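Long-range contacts in mannan endo-1,4-beta-mannosidase (Mytilus edulis, PDB 2C0H), which hydrolyses internal beta-1,4-mannosidic linkages in the backbones of mannans, galactomannans and glucomannans, cutting mannohexaose but leaving mannobiose and mannotriose intact: residues D53-G58 with Q101-L106; G58-R63 with G347-G352; M308-Y313 with M337-S342. The protein carries 3 engineered substitutions. All coordinates share one frame; numbering follows the deposited sequence.

Contact 1 of 3, residues D53-G58 with Q101-L106; sequences DMQSHG and QRHNIL. Unlike the reference sequence in segment 53-58: Met54 (reference Ile).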
loop_
_atom_site.group_PDB
_atom_site.type_symbol
_atom_site.label_atom_id
_atom_site.label_comp_id
_atom_site.label_asym_id
_atom_site.label_seq_id
_atom_site.Cartn_x
_atom_site.Cartn_y
_atom_site.Cartn_z
ATOM N N ASP A 53 13.153 -12.264 -12.252
ATOM C CA ASP A 53 13.047 -11.210 -13.281
ATOM C C ASP A 53 13.409 -9.849 -12.693
ATOM O O ASP A 53 14.184 -9.086 -13.270
ATOM C CB ASP A 53 11.621 -11.114 -13.846
ATOM C CG ASP A 53 11.242 -12.262 -14.775
ATOM O OD1 ASP A 53 12.094 -13.125 -15.076
ATOM O OD2 ASP A 53 10.054 -12.291 -15.204
ATOM N N MET A 54 12.828 -9.539 -11.542
ATOM C CA MET A 54 13.031 -8.237 -10.932
ATOM C C MET A 54 14.454 -8.021 -10.468
ATOM O O MET A 54 15.019 -6.968 -10.740
ATOM C CB MET A 54 12.043 -8.007 -9.800
ATOM C CG MET A 54 10.652 -7.766 -10.323
ATOM S SD MET A 54 9.484 -7.499 -9.001
ATOM C CE MET A 54 10.335 -6.189 -8.104
ATOM N N GLN A 55 15.048 -9.007 -9.804
ATOM C CA GLN A 55 16.436 -8.888 -9.360
ATOM C C GLN A 55 17.359 -8.608 -10.531
ATOM O O GLN A 55 18.218 -7.728 -10.452
ATOM C CB GLN A 55 16.929 -10.132 -8.611
ATOM C CG GLN A 55 18.384 -9.968 -8.141
ATOM C CD GLN A 55 18.892 -11.083 -7.261
ATOM O OE1 GLN A 55 18.549 -12.247 -7.436
ATOM N NE2 GLN A 55 19.760 -10.727 -6.320
ATOM N N SER A 56 17.169 -9.334 -11.621
ATOM C CA SER A 56 18.038 -9.129 -12.771
ATOM C C SER A 56 17.852 -7.747 -13.441
ATOM O O SER A 56 18.778 -7.273 -14.110
ATOM C CB SER A 56 17.881 -10.274 -13.770
ATOM O OG SER A 56 16.614 -10.271 -14.375
ATOM N N HIS A 57 16.685 -7.109 -13.281
ATOM C CA HIS A 57 16.427 -5.758 -13.829
ATOM C C HIS A 57 16.520 -4.618 -12.811
ATOM O O HIS A 57 16.095 -3.506 -13.075
ATOM C CB HIS A 57 15.068 -5.723 -14.511
ATOM C CG HIS A 57 15.028 -6.526 -15.766
ATOM N ND1 HIS A 57 14.875 -7.892 -15.762
ATOM C CD2 HIS A 57 15.143 -6.157 -17.064
ATOM C CE1 HIS A 57 14.903 -8.337 -17.009
ATOM N NE2 HIS A 57 15.064 -7.304 -17.815
ATOM N N GLY A 58 17.054 -4.904 -11.638
ATOM C CA GLY A 58 17.307 -3.864 -10.654
ATOM C C GLY A 58 16.163 -3.422 -9.755
ATOM O O GLY A 58 16.299 -2.410 -9.080
ATOM N N GLN A 101 14.256 -12.851 0.082
ATOM C CA GLN A 101 15.552 -12.553 0.687
ATOM C C GLN A 101 16.697 -13.055 -0.191
ATOM O O GLN A 101 17.693 -12.368 -0.340
ATOM C CB GLN A 101 15.650 -13.180 2.080
ATOM C CG GLN A 101 16.867 -12.752 2.847
ATOM C CD GLN A 101 16.927 -13.331 4.242
ATOM O OE1 GLN A 101 15.908 -13.726 4.814
ATOM N NE2 GLN A 101 18.123 -13.360 4.812
ATOM N N ARG A 102 16.521 -14.237 -0.777
ATOM C CA ARG A 102 17.541 -14.844 -1.638
ATOM C C ARG A 102 17.789 -13.984 -2.883
ATOM O O ARG A 102 18.874 -14.082 -3.494
ATOM C CB ARG A 102 17.147 -16.277 -2.037
ATOM C CG ARG A 102 17.260 -17.294 -0.901
ATOM C CD ARG A 102 17.127 -18.736 -1.362
ATOM N NE ARG A 102 15.773 -19.099 -1.763
ATOM C CZ ARG A 102 14.829 -19.580 -0.952
ATOM N NH1 ARG A 102 15.056 -19.762 0.343
ATOM N NH2 ARG A 102 13.636 -19.869 -1.447
ATOM N N HIS A 103 16.807 -13.150 -3.245
ATOM C CA HIS A 103 16.894 -12.226 -4.399
ATOM C C HIS A 103 17.048 -10.732 -4.024
ATOM O O HIS A 103 16.900 -9.845 -4.877
ATOM C CB HIS A 103 15.657 -12.400 -5.291
ATOM C CG HIS A 103 15.581 -13.729 -5.972
ATOM N ND1 HIS A 103 16.228 -13.990 -7.162
ATOM C CD2 HIS A 103 14.940 -14.872 -5.636
ATOM C CE1 HIS A 103 15.979 -15.234 -7.532
ATOM N NE2 HIS A 103 15.200 -15.791 -6.623
ATOM N N ASN A 104 17.324 -10.448 -2.749
ATOM C CA ASN A 104 17.416 -9.083 -2.213
ATOM C C ASN A 104 16.214 -8.167 -2.517
ATOM O O ASN A 104 16.383 -7.007 -2.897
ATOM C CB ASN A 104 18.719 -8.400 -2.669
ATOM C CG ASN A 104 19.917 -8.814 -1.847
ATOM O OD1 ASN A 104 19.866 -8.863 -0.617
ATOM N ND2 ASN A 104 21.020 -9.090 -2.525
ATOM N N ILE A 105 15.005 -8.688 -2.329
ATOM C CA ILE A 105 13.774 -7.929 -2.591
ATOM C C ILE A 105 12.946 -7.798 -1.311
ATOM O O ILE A 105 12.829 -8.770 -0.569
ATOM C CB ILE A 105 12.979 -8.608 -3.718
ATOM C CG1 ILE A 105 13.724 -8.358 -5.048
ATOM C CG2 ILE A 105 11.577 -8.088 -3.778
ATOM C CD1 ILE A 105 13.154 -9.109 -6.223
ATOM N N LEU A 106 12.439 -6.593 -1.059
ATOM C CA LEU A 106 11.531 -6.310 0.065
ATOM C C LEU A 106 10.076 -6.486 -0.344
ATOM O O LEU A 106 9.638 -5.991 -1.391
ATOM C CB LEU A 106 11.724 -4.877 0.552
ATOM C CG LEU A 106 13.060 -4.524 1.190
ATOM C CD1 LEU A 106 13.172 -3.013 1.331
ATOM C CD2 LEU A 106 13.229 -5.208 2.561
#
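Gln55, near the C-terminal end of helix 40-56, reaches across to His103, just past the end of helix 89-102, and its extended side chain accounts for much of the contact. With CG anti to the backbone N (chi1 -179°), the chain runs straight out and lays its amide against the His103 backbone: CD lies 3.3 Å from His103 O. The amide and the imidazole are turned steeply against each other, their planes 70° apart. His103 ND1 donates to Gln55 OE1 at 2.9 Å, but the bond is bent: the N-H...O angle is 140°, and the donor sits above the carbonyl plane instead of on a lone pair. At the other corner of the amide, Gln55 NE2 comes within 3.3 Å of His103 O, at too poor an angle for a bond.

The inner part is apolar and buried. There the CD1 methyl of Ile105 touches Met54 CB at 3.9 Å and comes almost as near to the backbone N of Gln55. Met54 differs from the reference sequence, which has isoleucine here. Val62 of strand 61-68 meets both side chains, and Leu51 adds to the cover over Ile105. The outer part is looser. Asn104 ND2 stays 4.3 Å from Gln55 NE2, and the OD1 of Asn104 is bonded instead to Leu353 N; the side chain of Arg102 leads away from the partner helix.

Schellman motifs end both helices, with Gly58 and Asn104 as their C-prime residues at positive phi. The Gln55-His103 bond and the Met54-Ile105 packing join these ends just before strands 61-68 and 106-113. Because His103 NE2 is also hydrogen-bonded, to Glu48 OE2, both ring nitrogens probably act as donors, consistent with a positively charged imidazolium held between a carboxylate and a neutral amide.

Contact 2 of 3, residues G58-R63 with G347-G352; sequences GGNSVR and GQVQFG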
loop_
_atom_site.group_PDB
_atom_site.type_symbol
_atom_site.label_atom_id
_atom_site.label_comp_id
_atom_site.label_asym_id
_atom_site.label_seq_id
_atom_site.Cartn_x
_atom_site.Cartn_y
_atom_site.Cartn_z
ATOM N N GLY A 58 17.054 -4.904 -11.638
ATOM C CA GLY A 58 17.307 -3.864 -10.654
ATOM C C GLY A 58 16.163 -3.422 -9.755
ATOM O O GLY A 58 16.299 -2.410 -9.080
ATOM N N GLY A 59 15.062 -4.162 -9.737
ATOM C CA GLY A 59 13.952 -3.891 -8.809
ATOM C C GLY A 59 14.318 -4.397 -7.433
ATOM O O GLY A 59 15.064 -5.380 -7.297
ATOM N N ASN A 60 13.767 -3.747 -6.408
ATOM C CA ASN A 60 14.089 -4.074 -5.020
ATOM C C ASN A 60 12.867 -4.278 -4.140
ATOM O O ASN A 60 13.021 -4.495 -2.932
ATOM C CB ASN A 60 14.998 -3.000 -4.400
ATOM C CG ASN A 60 14.377 -1.603 -4.375
ATOM O OD1 ASN A 60 13.158 -1.429 -4.261
ATOM N ND2 ASN A 60 15.233 -0.581 -4.451
ATOM N N SER A 61 11.665 -4.220 -4.704
ATOM C CA SER A 61 10.457 -4.369 -3.888
ATOM C C SER A 61 9.239 -4.801 -4.678
ATOM O O SER A 61 9.097 -4.469 -5.857
ATOM C CB SER A 61 10.152 -3.086 -3.111
ATOM O OG SER A 61 10.271 -1.932 -3.909
ATOM N N VAL A 62 8.351 -5.523 -3.998
ATOM C CA VAL A 62 7.114 -6.048 -4.579
ATOM C C VAL A 62 5.974 -5.762 -3.602
ATOM O O VAL A 62 6.147 -5.979 -2.394
ATOM C CB VAL A 62 7.185 -7.577 -4.845
ATOM C CG1 VAL A 62 5.888 -8.098 -5.423
ATOM C CG2 VAL A 62 8.315 -7.917 -5.773
ATOM N N ARG A 63 4.841 -5.290 -4.125
ATOM C CA ARG A 63 3.586 -5.150 -3.370
ATOM C C ARG A 63 2.677 -6.336 -3.719
ATOM O O ARG A 63 2.410 -6.620 -4.900
ATOM C CB ARG A 63 2.918 -3.803 -3.688
ATOM C CG ARG A 63 1.550 -3.517 -3.058
ATOM C CD ARG A 63 1.159 -2.037 -3.310
ATOM N NE ARG A 63 -0.126 -1.598 -2.733
ATOM C CZ ARG A 63 -1.240 -1.301 -3.396
ATOM N NH1 ARG A 63 -1.318 -1.395 -4.720
ATOM N NH2 ARG A 63 -2.311 -0.892 -2.732
ATOM N N GLY A 347 19.437 8.514 -3.788
ATOM C CA GLY A 347 19.299 7.323 -2.956
ATOM C C GLY A 347 19.662 6.050 -3.683
ATOM O O GLY A 347 19.518 5.960 -4.901
ATOM N N GLN A 348 20.142 5.070 -2.931
ATOM C CA GLN A 348 20.544 3.781 -3.485
ATOM C C GLN A 348 19.323 2.983 -3.901
ATOM O O GLN A 348 18.359 2.905 -3.177
ATOM C CB GLN A 348 21.327 2.960 -2.455
ATOM C CG GLN A 348 22.693 3.520 -2.093
ATOM C CD GLN A 348 23.418 2.655 -1.067
ATOM O OE1 GLN A 348 24.098 3.172 -0.164
ATOM N NE2 GLN A 348 23.280 1.332 -1.198
ATOM N N VAL A 349 19.384 2.363 -5.068
ATOM C CA VAL A 349 18.338 1.469 -5.520
ATOM C C VAL A 349 18.757 0.006 -5.321
ATOM O O VAL A 349 17.953 -0.841 -4.951
ATOM C CB VAL A 349 18.041 1.742 -7.003
ATOM C CG1 VAL A 349 16.964 0.802 -7.516
ATOM C CG2 VAL A 349 17.628 3.187 -7.200
ATOM N N GLN A 350 20.029 -0.293 -5.582
ATOM C CA GLN A 350 20.575 -1.617 -5.328
ATOM C C GLN A 350 21.295 -1.599 -3.997
ATOM O O GLN A 350 22.363 -1.007 -3.856
ATOM C CB GLN A 350 21.516 -2.040 -6.460
ATOM C CG GLN A 350 20.877 -2.963 -7.481
ATOM C CD GLN A 350 19.461 -2.573 -7.839
ATOM O OE1 GLN A 350 19.234 -1.581 -8.526
ATOM N NE2 GLN A 350 18.494 -3.353 -7.363
ATOM N N PHE A 351 20.675 -2.211 -3.002
ATOM C CA PHE A 351 21.281 -2.346 -1.691
ATOM C C PHE A 351 21.037 -3.756 -1.155
ATOM O O PHE A 351 20.039 -4.396 -1.494
ATOM C CB PHE A 351 20.745 -1.272 -0.741
ATOM C CG PHE A 351 19.238 -1.227 -0.639
ATOM C CD1 PHE A 351 18.576 -1.920 0.363
ATOM C CD2 PHE A 351 18.483 -0.478 -1.536
ATOM C CE1 PHE A 351 17.191 -1.882 0.460
ATOM C CE2 PHE A 351 17.102 -0.441 -1.446
ATOM C CZ PHE A 351 16.452 -1.148 -0.447
ATOM N N GLY A 352 21.965 -4.244 -0.342
ATOM C CA GLY A 352 21.866 -5.574 0.243
ATOM C C GLY A 352 21.003 -5.538 1.488
ATOM O O GLY A 352 20.996 -4.542 2.209
#
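Asn60 meets Val349 and Phe351 with a side chain whose atoms nearly all have a neighbour. Its CG stands between the backbone N and the carbonyl carbon (chi1 60°), a torsion that aims the amide at the C-terminal segment. CB lies 3.7 Å from Val349 O, and CG is equally near. At the tip, OD1 turns back to accept from Ser61 OG at 3.0 Å and also from Ser22 N. ND2 donates to Val349 O at 2.8 Å, a nearly straight bond (169°) that lies in the carbonyl plane, on a lone pair. The same nitrogen is bonded to Phe20 O and passes obliquely by the Phe351 ring, 3.5 Å from CE2. Its amide is therefore gripped at both ends and fixed in rotation.

Beside it, Val349 CG1 packs on Gly58 O. The bent side chain of Gln350 brings NE2 to that same oxygen in a weak hydrogen bond (2.9 Å), a doubtful one because Gln350 OE1 also crowds the carbonyl oxygens of Gly58 and Lys341.

Asn60 immediately precedes strand 61-68, so the tail of the chain is tied to the N-terminal end of this strand, at the floor of a (beta/alpha)8 TIM barrel.

Contact 3 of 3, residues M308-Y313 with M337-S342; sequences MFEWAY and MQHLKS. Unlike the reference sequence in segment 337-342: Met337 (reference Ile).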
loop_
_atom_site.group_PDB
_atom_site.type_symbol
_atom_site.label_atom_id
_atom_site.label_comp_id
_atom_site.label_asym_id
_atom_site.label_seq_id
_atom_site.Cartn_x
_atom_site.Cartn_y
_atom_site.Cartn_z
ATOM N N MET A 308 8.798 7.945 -16.416
ATOM C CA MET A 308 7.954 7.918 -15.219
ATOM C C MET A 308 8.813 7.529 -13.993
ATOM O O MET A 308 8.730 8.181 -12.944
ATOM C CB MET A 308 6.770 6.975 -15.430
ATOM C CG MET A 308 5.831 7.428 -16.565
ATOM S SD MET A 308 4.425 6.346 -16.893
ATOM C CE MET A 308 3.241 7.080 -15.796
ATOM N N PHE A 309 9.640 6.495 -14.109
ATOM C CA PHE A 309 10.593 6.130 -13.014
ATOM C C PHE A 309 11.553 7.305 -12.743
ATOM O O PHE A 309 11.831 7.641 -11.585
ATOM C CB PHE A 309 11.352 4.837 -13.329
ATOM C CG PHE A 309 10.615 3.579 -12.943
ATOM C CD1 PHE A 309 10.794 3.006 -11.693
ATOM C CD2 PHE A 309 9.790 2.945 -13.839
ATOM C CE1 PHE A 309 10.125 1.858 -11.330
ATOM C CE2 PHE A 309 9.144 1.756 -13.500
ATOM C CZ PHE A 309 9.311 1.215 -12.228
ATOM N N GLU A 310 12.030 7.957 -13.802
ATOM C CA GLU A 310 12.922 9.108 -13.643
ATOM C C GLU A 310 12.288 10.266 -12.896
ATOM O O GLU A 310 12.945 10.890 -12.046
ATOM C CB GLU A 310 13.414 9.615 -15.004
ATOM C CG GLU A 310 14.480 10.721 -14.919
ATOM C CD GLU A 310 15.854 10.216 -14.533
ATOM O OE1 GLU A 310 16.040 8.985 -14.413
ATOM O OE2 GLU A 310 16.767 11.061 -14.349
ATOM N N TRP A 311 11.035 10.586 -13.229
ATOM C CA TRP A 311 10.304 11.673 -12.560
ATOM C C TRP A 311 10.196 11.358 -11.069
ATOM O O TRP A 311 10.546 12.194 -10.226
ATOM C CB TRP A 311 8.916 11.894 -13.170
ATOM C CG TRP A 311 8.211 13.104 -12.607
ATOM C CD1 TRP A 311 7.393 13.141 -11.514
ATOM C CD2 TRP A 311 8.278 14.448 -13.101
ATOM N NE1 TRP A 311 6.944 14.414 -11.306
ATOM C CE2 TRP A 311 7.472 15.243 -12.259
ATOM C CE3 TRP A 311 8.951 15.057 -14.163
ATOM C CZ2 TRP A 311 7.316 16.618 -12.453
ATOM C CZ3 TRP A 311 8.788 16.410 -14.363
ATOM C CH2 TRP A 311 7.982 17.183 -13.513
ATOM N N ALA A 312 9.755 10.148 -10.748
ATOM C CA ALA A 312 9.606 9.755 -9.333
ATOM C C ALA A 312 10.935 9.866 -8.613
ATOM O O ALA A 312 11.012 10.399 -7.506
ATOM C CB ALA A 312 9.054 8.348 -9.207
ATOM N N TYR A 313 12.004 9.387 -9.242
ATOM C CA TYR A 313 13.322 9.306 -8.587
ATOM C C TYR A 313 13.925 10.684 -8.353
ATOM O O TYR A 313 14.526 10.927 -7.296
ATOM C CB TYR A 313 14.271 8.437 -9.457
ATOM C CG TYR A 313 15.644 8.149 -8.838
ATOM C CD1 TYR A 313 15.786 7.340 -7.717
ATOM C CD2 TYR A 313 16.811 8.665 -9.396
ATOM C CE1 TYR A 313 17.013 7.082 -7.151
ATOM C CE2 TYR A 313 18.056 8.421 -8.823
ATOM C CZ TYR A 313 18.166 7.631 -7.692
ATOM O OH TYR A 313 19.415 7.373 -7.113
ATOM N N MET A 337 12.209 -0.154 -14.520
ATOM C CA MET A 337 13.034 -0.487 -13.340
ATOM C C MET A 337 14.515 -0.452 -13.665
ATOM O O MET A 337 15.325 0.063 -12.911
ATOM C CB MET A 337 12.744 -1.898 -12.826
ATOM C CG MET A 337 11.493 -2.080 -12.097
ATOM S SD MET A 337 11.329 -3.843 -11.734
ATOM C CE MET A 337 9.599 -3.977 -12.176
ATOM N N GLN A 338 14.862 -1.037 -14.800
ATOM C CA GLN A 338 16.243 -1.148 -15.233
ATOM C C GLN A 338 16.927 0.211 -15.378
ATOM O O GLN A 338 18.158 0.317 -15.188
ATOM C CB GLN A 338 16.237 -1.901 -16.559
ATOM C CG GLN A 338 17.562 -2.366 -17.054
ATOM C CD GLN A 338 17.394 -3.123 -18.353
ATOM O OE1 GLN A 338 17.879 -4.246 -18.501
ATOM N NE2 GLN A 338 16.666 -2.523 -19.289
ATOM N N HIS A 339 16.141 1.236 -15.710
ATOM C CA HIS A 339 16.652 2.605 -15.875
ATOM C C HIS A 339 17.275 3.125 -14.589
ATOM O O HIS A 339 18.234 3.881 -14.623
ATOM C CB HIS A 339 15.559 3.578 -16.352
ATOM C CG HIS A 339 16.087 4.931 -16.698
ATOM N ND1 HIS A 339 16.970 5.135 -17.736
ATOM C CD2 HIS A 339 15.894 6.142 -16.123
ATOM C CE1 HIS A 339 17.287 6.415 -17.795
ATOM N NE2 HIS A 339 16.647 7.050 -16.830
ATOM N N LEU A 340 16.758 2.697 -13.445
ATOM C CA LEU A 340 17.306 3.156 -12.169
ATOM C C LEU A 340 18.361 2.234 -11.547
ATOM O O LEU A 340 18.931 2.579 -10.501
ATOM C CB LEU A 340 16.164 3.339 -11.155
ATOM C CG LEU A 340 15.051 4.323 -11.509
ATOM C CD1 LEU A 340 14.112 4.454 -10.306
ATOM C CD2 LEU A 340 15.577 5.684 -11.915
ATOM N N LYS A 341 18.632 1.085 -12.169
ATOM C CA LYS A 341 19.412 0.015 -11.528
ATOM C C LYS A 341 20.707 0.507 -10.864
ATOM O O LYS A 341 20.958 0.196 -9.693
ATOM C CB LYS A 341 19.712 -1.129 -12.515
ATOM C CG LYS A 341 20.472 -2.279 -11.884
ATOM C CD LYS A 341 20.989 -3.267 -12.921
ATOM C CE LYS A 341 19.938 -4.183 -13.436
ATOM N NZ LYS A 341 20.571 -5.261 -14.253
ATOM N N SER A 342 21.515 1.280 -11.585
ATOM C CA SER A 342 22.825 1.701 -11.055
ATOM C C SER A 342 22.838 3.067 -10.359
ATOM O O SER A 342 23.912 3.588 -10.039
ATOM C CB SER A 342 23.860 1.686 -12.185
ATOM O OG SER A 342 24.123 0.347 -12.580
#
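Phe309 and Tyr313 of helix 305-314 pack on Met337 and Leu340 in a helix-to-helix contact on the outer layer of the (beta/alpha)8 TIM barrel. The two helices follow the consecutive parallel strands 290-294 and 319-322, and the second segment comes from the C-terminal part of helix 330-339.

Leu340 is the wedge. Its two methyls divide the work: CD1 sits at the edge of the Phe309 ring, 3.9 Å from CD1 of the phenylalanine, while CD2 meets Tyr313 CB at the same distance and lies obliquely to the tyrosine ring. The side chains of Tyr313 and Leu340 run past each other in opposite directions. Phe309 reaches farther, to the preceding helical turn. One face of its ring receives the backbone N of Met337, 3.8 Å above the plane and displaced toward the rim, and its CZ touches Met337 CG at 4.0 Å. Met337, which replaces the isoleucine of the reference sequence, starts away from the partner helix at CB, so the phenylalanine meets only the near part of its side chain.

On the inner side, Phe309 packs against Ala320 and Thr322 of strand 319-322 and makes an edge-to-face pair with Phe295; Leu340 and Tyr313 both meet Phe20 of strand 17-25. The contact therefore joins the helices to each other and to the barrel wall.

The outer rim is polar. Glu310, bent at chi2 (75°), brings its carboxylate round to His339, but its stronger partner is Arg343, whose NH1 forms a salt bridge with OE1. To that same OE1, His339 NE2 adds only a weak hydrogen bond, 3.2 Å long and sharply bent at 121°, with the carboxylate plane turned 67° from the imidazole ring.

In the fold
Contacts 1 and 2 share Gly58, and their centres are 7 Å apart; strand pairing joins them further, Leu106 N lying 2.9 Å from Asn60 O. Contact 3 is centred 11 Å from contact 2 and 15 Å from contact 1. Lys341 NZ reaches Ser56 O at 2.7 Å, and Tyr313 OH reaches Gly347 O at 2.6 Å, so contact 3 is bonded to both others. The touching residues of contacts 1 and 2 lie away from the substrate site, whereas strand 61-68 runs on to Arg63, whose NH1 forms a salt bridge with OE2 of Glu294, the probable nucleophile. The Phe309 side chain is about 11 Å from that of Glu294 and about 10 Å from that of Trp323, a probable substrate-binding residue.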